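Local atomic coordinates of glutathione peroxidase (Schistosoma mansoni, PDB entry 2V1M), a protein that catalyses the reduction of hydrogen peroxide to water, using two glutathione molecules that end up as glutathione disulfide. Residues A[133-138]-A[149-154]; A[34-39]-A[68-73]; A[12-17]-A[112-117]. All coordinates share one frame; numbering follows the deposited sequence.

Interaction 1. Residues A[133-138]-A[149-154]; sequences NFSKFL and YSPTTA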
loop_
_atom_site.group_PDB
_atom_site.type_symbol
_atom_site.label_atom_id
_atom_site.label_comp_id
_atom_site.label_asym_id
_atom_site.label_seq_id
_atom_site.Cartn_x
_atom_site.Cartn_y
_atom_site.Cartn_z
ATOM N N ASN A 133 -9.370 -6.539 -2.027
ATOM C CA ASN A 133 -7.911 -6.487 -2.148
ATOM C C ASN A 133 -7.497 -5.487 -3.231
ATOM O O ASN A 133 -8.185 -5.293 -4.233
ATOM C CB ASN A 133 -7.379 -7.878 -2.460
ATOM C CG ASN A 133 -7.920 -8.923 -1.519
ATOM O OD1 ASN A 133 -7.715 -8.859 -0.297
ATOM N ND2 ASN A 133 -8.656 -9.884 -2.083
ATOM N N PHE A 134 -6.299 -4.925 -3.047
ATOM C CA PHE A 134 -5.629 -4.072 -4.026
ATOM C C PHE A 134 -6.269 -2.706 -4.221
ATOM O O PHE A 134 -6.191 -2.139 -5.302
ATOM C CB PHE A 134 -5.384 -4.792 -5.361
ATOM C CG PHE A 134 -4.506 -6.012 -5.193
ATOM C CD1 PHE A 134 -3.134 -5.877 -5.001
ATOM C CD2 PHE A 134 -5.045 -7.303 -5.239
ATOM C CE1 PHE A 134 -2.308 -6.972 -4.858
ATOM C CE2 PHE A 134 -4.215 -8.404 -5.079
ATOM C CZ PHE A 134 -2.865 -8.274 -4.890
ATOM N N SER A 135 -6.864 -2.142 -3.165
ATOM C CA SER A 135 -7.112 -0.696 -3.209
ATOM C C SER A 135 -5.751 0.017 -3.081
ATOM O O SER A 135 -4.742 -0.581 -2.651
ATOM C CB SER A 135 -8.010 -0.279 -2.050
ATOM O OG SER A 135 -8.653 0.948 -2.320
ATOM N N LYS A 136 -5.710 1.293 -3.486
ATOM C CA LYS A 136 -4.482 2.085 -3.474
ATOM C C LYS A 136 -4.728 3.454 -2.889
ATOM O O LYS A 136 -5.713 4.124 -3.251
ATOM C CB LYS A 136 -3.865 2.238 -4.879
ATOM C CG LYS A 136 -3.482 0.945 -5.570
ATOM C CD LYS A 136 -4.585 0.305 -6.459
ATOM C CE LYS A 136 -4.047 -0.962 -7.084
ATOM N NZ LYS A 136 -5.089 -1.745 -7.813
ATOM N N PHE A 137 -3.819 3.919 -2.019
ATOM C CA PHE A 137 -3.803 5.316 -1.552
ATOM C C PHE A 137 -2.496 5.953 -1.974
ATOM O O PHE A 137 -1.408 5.355 -1.808
ATOM C CB PHE A 137 -3.936 5.428 -0.029
ATOM C CG PHE A 137 -5.297 5.078 0.486
ATOM C CD1 PHE A 137 -6.233 6.067 0.764
ATOM C CD2 PHE A 137 -5.664 3.746 0.699
ATOM C CE1 PHE A 137 -7.489 5.755 1.277
ATOM C CE2 PHE A 137 -6.902 3.424 1.211
ATOM C CZ PHE A 137 -7.825 4.421 1.481
ATOM N N LEU A 138 -2.584 7.170 -2.513
ATOM C CA LEU A 138 -1.424 7.936 -2.936
ATOM C C LEU A 138 -1.196 9.054 -1.903
ATOM O O LEU A 138 -2.101 9.839 -1.584
ATOM C CB LEU A 138 -1.676 8.524 -4.317
ATOM C CG LEU A 138 -0.566 9.383 -4.906
ATOM C CD1 LEU A 138 0.743 8.587 -5.040
ATOM C CD2 LEU A 138 -1.003 9.965 -6.242
ATOM N N TYR A 149 -7.723 5.019 -4.913
ATOM C CA TYR A 149 -8.100 4.297 -6.145
ATOM C C TYR A 149 -8.707 2.971 -5.758
ATOM O O TYR A 149 -8.203 2.241 -4.886
ATOM C CB TYR A 149 -6.874 4.079 -7.046
ATOM C CG TYR A 149 -6.063 5.313 -7.320
ATOM C CD1 TYR A 149 -6.285 6.078 -8.480
ATOM C CD2 TYR A 149 -5.094 5.740 -6.409
ATOM C CE1 TYR A 149 -5.526 7.219 -8.745
ATOM C CE2 TYR A 149 -4.338 6.870 -6.667
ATOM C CZ TYR A 149 -4.545 7.595 -7.829
ATOM O OH TYR A 149 -3.738 8.695 -8.040
ATOM N N SER A 150 -9.774 2.632 -6.459
ATOM C CA SER A 150 -10.509 1.405 -6.190
ATOM C C SER A 150 -9.682 0.194 -6.660
ATOM O O SER A 150 -8.776 0.318 -7.496
ATOM C CB SER A 150 -11.857 1.463 -6.905
ATOM O OG SER A 150 -11.683 1.430 -8.302
ATOM N N PRO A 151 -10.035 -0.991 -6.145
ATOM C CA PRO A 151 -9.293 -2.237 -6.470
ATOM C C PRO A 151 -8.994 -2.468 -7.952
ATOM O O PRO A 151 -7.879 -2.902 -8.268
ATOM C CB PRO A 151 -10.207 -3.339 -5.915
ATOM C CG PRO A 151 -10.792 -2.679 -4.663
ATOM C CD PRO A 151 -11.083 -1.237 -5.117
ATOM N N THR A 152 -9.967 -2.239 -8.817
ATOM C CA THR A 152 -9.798 -2.546 -10.245
ATOM C C THR A 152 -8.924 -1.518 -10.978
ATOM O O THR A 152 -8.655 -1.687 -12.169
ATOM C CB THR A 152 -11.140 -2.660 -10.992
ATOM O OG1 THR A 152 -11.825 -1.396 -10.951
ATOM C CG2 THR A 152 -12.023 -3.766 -10.430
ATOM N N THR A 153 -8.436 -0.493 -10.296
ATOM C CA THR A 153 -7.539 0.483 -10.929
ATOM C C THR A 153 -6.170 -0.155 -11.156
ATOM O O THR A 153 -5.463 -0.517 -10.205
ATOM C CB THR A 153 -7.382 1.712 -10.025
ATOM O OG1 THR A 153 -8.664 2.202 -9.647
ATOM C CG2 THR A 153 -6.621 2.790 -10.777
ATOM N N ALA A 154 -5.770 -0.283 -12.409
ATOM C CA ALA A 154 -4.448 -0.798 -12.696
ATOM C C ALA A 154 -3.394 0.118 -12.071
ATOM O O ALA A 154 -3.478 1.332 -12.237
ATOM C CB ALA A 154 -4.236 -0.854 -14.210
#
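K136 and Y149 face each other as a hydrogen-bonded antiparallel pair, with Y149 N donating to K136 O (2.8 Å) and K136 N returning the bond to Y149 O. From there the chains part ways: 149-154 leaves its strand and swings through a type I beta turn from S150 to T153. P151 comes in over the loop before strand 136-139, its CA making a nearly straight CH...O contact of 3.3 Å with F134 O. In one of its two conformers the S135 hydroxyl is a second donor to Y149 O, at 2.9 Å and tilted 30° from the carbonyl plane. This is the edge of the central mixed sheet of the thioredoxin-like fold, where strand 145-149 is the outermost member and its end leads on to helix 159-167. A bend at chi2 (91°) folds the K136 chain back toward its own segment, so that NZ sits between F134 O and T153 O. It donates to both, at 2.7 Å from T153 O, and also to N49 OD1 of helix 46-60. L138 CB lies in the plane of the Y149 ring at its edge, 3.9 Å from Y149 CE2, while Y149 OH goes on to hydrogen-bond D161 of helix 159-167.

Interaction 2. Residues A[34-39]-A[68-73]; sequences CLIVNV and LAFPCN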
loop_
_atom_site.group_PDB
_atom_site.type_symbol
_atom_site.label_atom_id
_atom_site.label_comp_id
_atom_site.label_asym_id
_atom_site.label_seq_id
_atom_site.Cartn_x
_atom_site.Cartn_y
_atom_site.Cartn_z
ATOM N N CYS A 34 4.381 8.064 -1.538
ATOM C CA CYS A 34 4.098 6.685 -1.215
ATOM C C CYS A 34 2.823 6.213 -1.876
ATOM O O CYS A 34 1.823 6.950 -1.935
ATOM C CB CYS A 34 3.972 6.465 0.309
ATOM S SG CYS A 34 5.456 6.886 1.242
ATOM N N LEU A 35 2.856 4.970 -2.348
ATOM C CA LEU A 35 1.673 4.298 -2.861
ATOM C C LEU A 35 1.412 3.120 -1.932
ATOM O O LEU A 35 2.259 2.221 -1.833
ATOM C CB LEU A 35 1.877 3.829 -4.306
ATOM C CG LEU A 35 0.587 3.267 -4.944
ATOM C CD1 LEU A 35 -0.486 4.370 -5.136
ATOM C CD2 LEU A 35 0.942 2.581 -6.263
ATOM N N ILE A 36 0.299 3.175 -1.188
ATOM C CA ILE A 36 0.010 2.204 -0.145
ATOM C C ILE A 36 -1.092 1.278 -0.638
ATOM O O ILE A 36 -2.216 1.761 -0.989
ATOM C CB ILE A 36 -0.375 2.921 1.184
ATOM C CG1 ILE A 36 0.768 3.872 1.593
ATOM C CG2 ILE A 36 -0.675 1.851 2.231
ATOM C CD1 ILE A 36 0.528 4.623 2.897
ATOM N N VAL A 37 -0.791 -0.011 -0.671
ATOM C CA VAL A 37 -1.669 -0.994 -1.327
ATOM C C VAL A 37 -1.945 -2.116 -0.354
ATOM O O VAL A 37 -1.018 -2.661 0.246
ATOM C CB VAL A 37 -0.947 -1.559 -2.597
ATOM C CG1 VAL A 37 -1.923 -2.476 -3.381
ATOM C CG2 VAL A 37 -0.421 -0.449 -3.453
ATOM N N ASN A 38 -3.225 -2.489 -0.158
ATOM C CA ASN A 38 -3.545 -3.713 0.585
ATOM C C ASN A 38 -3.544 -4.867 -0.405
ATOM O O ASN A 38 -4.094 -4.734 -1.492
ATOM C CB ASN A 38 -4.861 -3.590 1.349
ATOM C CG ASN A 38 -6.080 -3.342 0.433
ATOM O OD1 ASN A 38 -6.160 -2.305 -0.247
ATOM N ND2 ASN A 38 -7.043 -4.270 0.454
ATOM N N VAL A 39 -2.877 -5.975 -0.037
ATOM C CA VAL A 39 -2.598 -7.030 -0.990
ATOM C C VAL A 39 -3.133 -8.364 -0.497
ATOM O O VAL A 39 -3.507 -8.544 0.669
ATOM C CB VAL A 39 -1.067 -7.105 -1.303
ATOM C CG1 VAL A 39 -0.590 -5.807 -1.928
ATOM C CG2 VAL A 39 -0.258 -7.439 -0.041
ATOM N N LEU A 68 4.297 0.576 -0.601
ATOM C CA LEU A 68 4.140 -0.131 0.667
ATOM C C LEU A 68 2.979 -1.100 0.492
ATOM O O LEU A 68 1.863 -0.662 0.181
ATOM C CB LEU A 68 3.825 0.824 1.822
ATOM C CG LEU A 68 4.883 1.796 2.298
ATOM C CD1 LEU A 68 5.237 2.838 1.346
ATOM C CD2 LEU A 68 4.394 2.380 3.619
ATOM N N ALA A 69 3.224 -2.390 0.725
ATOM C CA ALA A 69 2.196 -3.432 0.512
ATOM C C ALA A 69 1.855 -4.101 1.838
ATOM O O ALA A 69 2.729 -4.696 2.505
ATOM C CB ALA A 69 2.693 -4.461 -0.483
ATOM N N PHE A 70 0.569 -4.009 2.201
ATOM C CA PHE A 70 0.021 -4.546 3.444
ATOM C C PHE A 70 -0.871 -5.745 3.155
ATOM O O PHE A 70 -1.983 -5.579 2.659
ATOM C CB PHE A 70 -0.777 -3.464 4.182
ATOM C CG PHE A 70 0.130 -2.416 4.788
ATOM C CD1 PHE A 70 0.671 -2.613 6.055
ATOM C CD2 PHE A 70 0.455 -1.268 4.064
ATOM C CE1 PHE A 70 1.549 -1.698 6.609
ATOM C CE2 PHE A 70 1.333 -0.335 4.616
ATOM C CZ PHE A 70 1.887 -0.552 5.884
ATOM N N PRO A 71 -0.410 -6.957 3.479
ATOM C CA PRO A 71 -1.291 -8.133 3.331
ATOM C C PRO A 71 -2.506 -7.986 4.240
ATOM O O PRO A 71 -2.420 -7.471 5.351
ATOM C CB PRO A 71 -0.409 -9.304 3.795
ATOM C CG PRO A 71 1.047 -8.793 3.550
ATOM C CD PRO A 71 0.941 -7.349 3.970
ATOM N N CYS A 72 -3.636 -8.513 3.758
ATOM C CA CYS A 72 -4.885 -8.428 4.531
ATOM C C CYS A 72 -5.771 -9.580 4.097
ATOM O O CYS A 72 -5.954 -9.804 2.894
ATOM C CB CYS A 72 -5.579 -7.067 4.232
ATOM S SG CYS A 72 -7.204 -6.917 5.000
ATOM N N ASN A 73 -6.305 -10.319 5.089
ATOM C CA ASN A 73 -7.130 -11.490 4.846
ATOM C C ASN A 73 -8.641 -11.221 5.065
ATOM O O ASN A 73 -9.387 -12.172 5.339
ATOM C CB ASN A 73 -6.676 -12.677 5.717
ATOM C CG ASN A 73 -7.236 -13.995 5.207
ATOM O OD1 ASN A 73 -7.378 -14.206 4.002
ATOM N ND2 ASN A 73 -7.552 -14.898 6.115
#
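I36 holds CG1 anti to its carbonyl carbon (chi1 -57°), and this leaves CG2 pointing at the ring of F70, where it sits 3.8 Å from F70 CD2. The first torsion of F70 (chi1 -72°) swings its ring over to that methyl. L68 CD1 reaches back to C34 CB at 4.0 Å. These four side chains pack on one face of the sheet, joined there by N38, whose amide turns away to W132 O and, weakly, to S135 N. On the other face V39 CG1 rests 3.8 Å from A69 CB, and V39 CG2 lies against the backbone of P71, 3.6 Å from its CA. The two strands run parallel, 4.4 Å apart at closest approach and 27° askew. Five backbone bonds zip them together: L35 O accepts from L68 N, L68 O from V37 N, V37 O from F70 N, F70 O from V39 N and V39 O from C72 N. The last is longer, 3.1 Å, and more bent, at the point where 68-73 leaves its strand. With helix 46-60 linking strand 33-39 to strand 65-71, this is the beta-alpha-beta unit at the heart of the thioredoxin fold, on which glutathione peroxidases are built.

Interaction 3. Residues A[12-17]-A[112-117]; sequences YEFTVK and DDLYKF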
loop_
_atom_site.group_PDB
_atom_site.type_symbol
_atom_site.label_atom_id
_atom_site.label_comp_id
_atom_site.label_asym_id
_atom_site.label_seq_id
_atom_site.Cartn_x
_atom_site.Cartn_y
_atom_site.Cartn_z
ATOM N N TYR A 12 3.282 9.728 8.895
ATOM C CA TYR A 12 4.537 9.522 9.632
ATOM C C TYR A 12 4.302 9.180 11.097
ATOM O O TYR A 12 5.219 8.678 11.752
ATOM C CB TYR A 12 5.395 10.785 9.552
ATOM C CG TYR A 12 5.608 11.294 8.169
ATOM C CD1 TYR A 12 5.831 10.418 7.133
ATOM C CD2 TYR A 12 5.606 12.687 7.907
ATOM C CE1 TYR A 12 6.049 10.904 5.845
ATOM C CE2 TYR A 12 5.844 13.183 6.641
ATOM C CZ TYR A 12 6.049 12.313 5.619
ATOM O OH TYR A 12 6.300 12.843 4.355
ATOM N N GLU A 13 3.086 9.432 11.588
ATOM C CA GLU A 13 2.794 9.175 12.998
ATOM C C GLU A 13 2.694 7.691 13.319
ATOM O O GLU A 13 2.722 7.344 14.513
ATOM C CB GLU A 13 1.515 9.878 13.395
ATOM C CG GLU A 13 1.720 11.384 13.365
ATOM C CD GLU A 13 0.509 12.173 13.690
ATOM O OE1 GLU A 13 -0.542 11.531 13.906
ATOM O OE2 GLU A 13 0.550 13.422 13.737
ATOM N N PHE A 14 2.533 6.829 12.311
ATOM C CA PHE A 14 2.199 5.413 12.540
ATOM C C PHE A 14 3.423 4.531 12.488
ATOM O O PHE A 14 4.389 4.805 11.752
ATOM C CB PHE A 14 1.157 4.924 11.520
ATOM C CG PHE A 14 -0.040 5.787 11.549
ATOM C CD1 PHE A 14 -0.914 5.749 12.653
ATOM C CD2 PHE A 14 -0.241 6.756 10.563
ATOM C CE1 PHE A 14 -1.975 6.637 12.765
ATOM C CE2 PHE A 14 -1.292 7.656 10.673
ATOM C CZ PHE A 14 -2.133 7.619 11.759
ATOM N N THR A 15 3.344 3.434 13.250
ATOM C CA THR A 15 4.358 2.412 13.298
ATOM C C THR A 15 3.695 1.101 12.897
ATOM O O THR A 15 2.548 0.812 13.323
ATOM C CB THR A 15 4.989 2.322 14.732
ATOM O OG1 THR A 15 5.528 3.611 15.040
ATOM C CG2 THR A 15 6.134 1.337 14.796
ATOM N N VAL A 16 4.377 0.323 12.063
ATOM C CA VAL A 16 3.830 -0.924 11.505
ATOM C C VAL A 16 4.908 -1.972 11.532
ATOM O O VAL A 16 6.111 -1.673 11.460
ATOM C CB VAL A 16 3.296 -0.717 10.065
ATOM C CG1 VAL A 16 2.023 0.149 10.066
ATOM C CG2 VAL A 16 4.346 -0.109 9.150
ATOM N N LYS A 17 4.498 -3.225 11.591
ATOM C CA LYS A 17 5.435 -4.347 11.551
ATOM C C LYS A 17 5.669 -4.740 10.087
ATOM O O LYS A 17 4.727 -5.016 9.346
ATOM C CB LYS A 17 4.825 -5.511 12.330
ATOM C CG LYS A 17 5.796 -6.676 12.577
ATOM C CD LYS A 17 5.153 -7.817 13.389
ATOM C CE LYS A 17 4.630 -7.367 14.767
ATOM N NZ LYS A 17 5.726 -6.853 15.595
ATOM N N ASP A 112 -5.708 -1.489 11.314
ATOM C CA ASP A 112 -4.508 -0.752 11.673
ATOM C C ASP A 112 -4.830 0.746 11.674
ATOM O O ASP A 112 -5.531 1.251 10.781
ATOM C CB ASP A 112 -3.373 -1.056 10.692
ATOM C CG ASP A 112 -2.035 -0.637 11.249
ATOM O OD1 ASP A 112 -1.658 0.548 11.079
ATOM O OD2 ASP A 112 -1.365 -1.498 11.865
ATOM N N ASP A 113 -4.257 1.471 12.629
ATOM C CA ASP A 113 -4.441 2.932 12.657
ATOM C C ASP A 113 -4.012 3.610 11.361
ATOM O O ASP A 113 -4.626 4.626 10.978
ATOM C CB ASP A 113 -3.694 3.543 13.839
ATOM C CG ASP A 113 -4.334 3.205 15.187
ATOM O OD1 ASP A 113 -5.501 2.750 15.232
ATOM O OD2 ASP A 113 -3.653 3.427 16.219
ATOM N N LEU A 114 -3.039 3.051 10.642
ATOM C CA LEU A 114 -2.660 3.662 9.362
ATOM C C LEU A 114 -3.895 3.685 8.424
ATOM O O LEU A 114 -4.134 4.697 7.737
ATOM C CB LEU A 114 -1.541 2.855 8.721
ATOM C CG LEU A 114 -1.247 3.236 7.249
ATOM C CD1 LEU A 114 -0.753 4.671 7.116
ATOM C CD2 LEU A 114 -0.243 2.251 6.680
ATOM N N TYR A 115 -4.631 2.579 8.371
ATOM C CA TYR A 115 -5.797 2.523 7.492
ATOM C C TYR A 115 -6.968 3.315 8.010
ATOM O O TYR A 115 -7.711 3.904 7.212
ATOM C CB TYR A 115 -6.161 1.066 7.144
ATOM C CG TYR A 115 -5.366 0.580 5.951
ATOM C CD1 TYR A 115 -5.932 0.520 4.689
ATOM C CD2 TYR A 115 -4.085 0.086 6.135
ATOM C CE1 TYR A 115 -5.185 0.006 3.586
ATOM C CE2 TYR A 115 -3.339 -0.437 5.063
ATOM C CZ TYR A 115 -3.911 -0.467 3.795
ATOM O OH TYR A 115 -3.207 -0.935 2.696
ATOM N N LYS A 116 -7.159 3.372 9.330
ATOM C CA LYS A 116 -8.146 4.316 9.866
ATOM C C LYS A 116 -7.824 5.727 9.376
ATOM O O LYS A 116 -8.714 6.481 8.934
ATOM C CB LYS A 116 -8.212 4.251 11.394
ATOM C CG LYS A 116 -8.663 2.877 11.895
ATOM C CD LYS A 116 -8.869 2.870 13.428
ATOM C CE LYS A 116 -9.394 1.527 13.888
ATOM N NZ LYS A 116 -9.709 1.567 15.362
ATOM N N PHE A 117 -6.553 6.095 9.440
ATOM C CA PHE A 117 -6.121 7.416 8.987
ATOM C C PHE A 117 -6.341 7.595 7.483
ATOM O O PHE A 117 -6.888 8.637 7.040
ATOM C CB PHE A 117 -4.647 7.635 9.354
ATOM C CG PHE A 117 -4.098 8.929 8.848
ATOM C CD1 PHE A 117 -4.470 10.155 9.446
ATOM C CD2 PHE A 117 -3.205 8.955 7.772
ATOM C CE1 PHE A 117 -3.948 11.349 8.986
ATOM C CE2 PHE A 117 -2.682 10.170 7.312
ATOM C CZ PHE A 117 -3.052 11.361 7.931
HETATM O O HOH W 1 0.776 -1.501 13.275
HETATM O O HOH W 2 -0.300 1.755 13.174
#
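F14 lays its ring against the first turn of helix 113-121, with L114 CA over one face, 4.1 Å from the ring centroid and 14° off the normal, a CH-pi contact. D113 O lies over the same face, nearer the rim. The CD1-CE1 side of the ring meets D113 CB at 3.7 Å, while the far corner, CZ, presses on F117 CB at 3.5 Å. With CG anti to its backbone N (chi1 176°), F117 carries its ring beside that of F14, F117 CG lying 3.6 Å from F14 CE2. The two ring planes are oblique, 44° apart. L114 CD1 packs 4.1 Å from F14 CD2, so D113 and L114, and F117 one turn further on, all meet the one phenylalanine.

Nearer the start of the helix, the V16 methyl CG1 packs beside the D112 carboxylate, 3.8 Å from D112 OD1. Two waters also join the segments here, and they supply the polar part of the contact: both bridge T15 O to the carboxylate, one at D112 OD2 and the other at D112 OD1. D112 is itself held in place as the N-cap of the helix: its OD1 accepts from L114 N at 2.9 Å, approached from the anti side. The helix N-terminus would probably favour a negative charge on D112, and the same bond fixes the carboxylate that the waters use.

Further out, W8 packs edge-to-face with F14, and backbone bonds from F14 to L26 and from V16 to V24 join this segment to the hairpin strand 23-25. Y115 turns to I36 and N38 of strand 33-39. V16 and L114 both reach F70 of strand 65-71, so strand 15-17 and the start of helix 113-121 meet over F70 of the sheet, with the hairpin packed against the helix start.

Interactions 1 and 2 belong to one sheet: strand 33-39 lies between strands 65-71 and 136-139, and the two contacts meet where F134 N lies 2.7 Å from N38 O and F137 O 2.8 Å from I36 N. Their centres are about 10 Å apart. Interaction 3 lies against the face of that sheet that carries F70 and I36, with its centre about 12 Å from that of interaction 2, and L114 CD2 comes within 3.6 Å of F70 CZ. Interactions 1 and 3 do not touch; their nearest atoms are about 5 Å apart. Position 43, probably the active-site residue and present here as cysteinesulfonic acid, follows strand 33-39 and accepts a hydrogen bond from N133 ND2 of interaction 1.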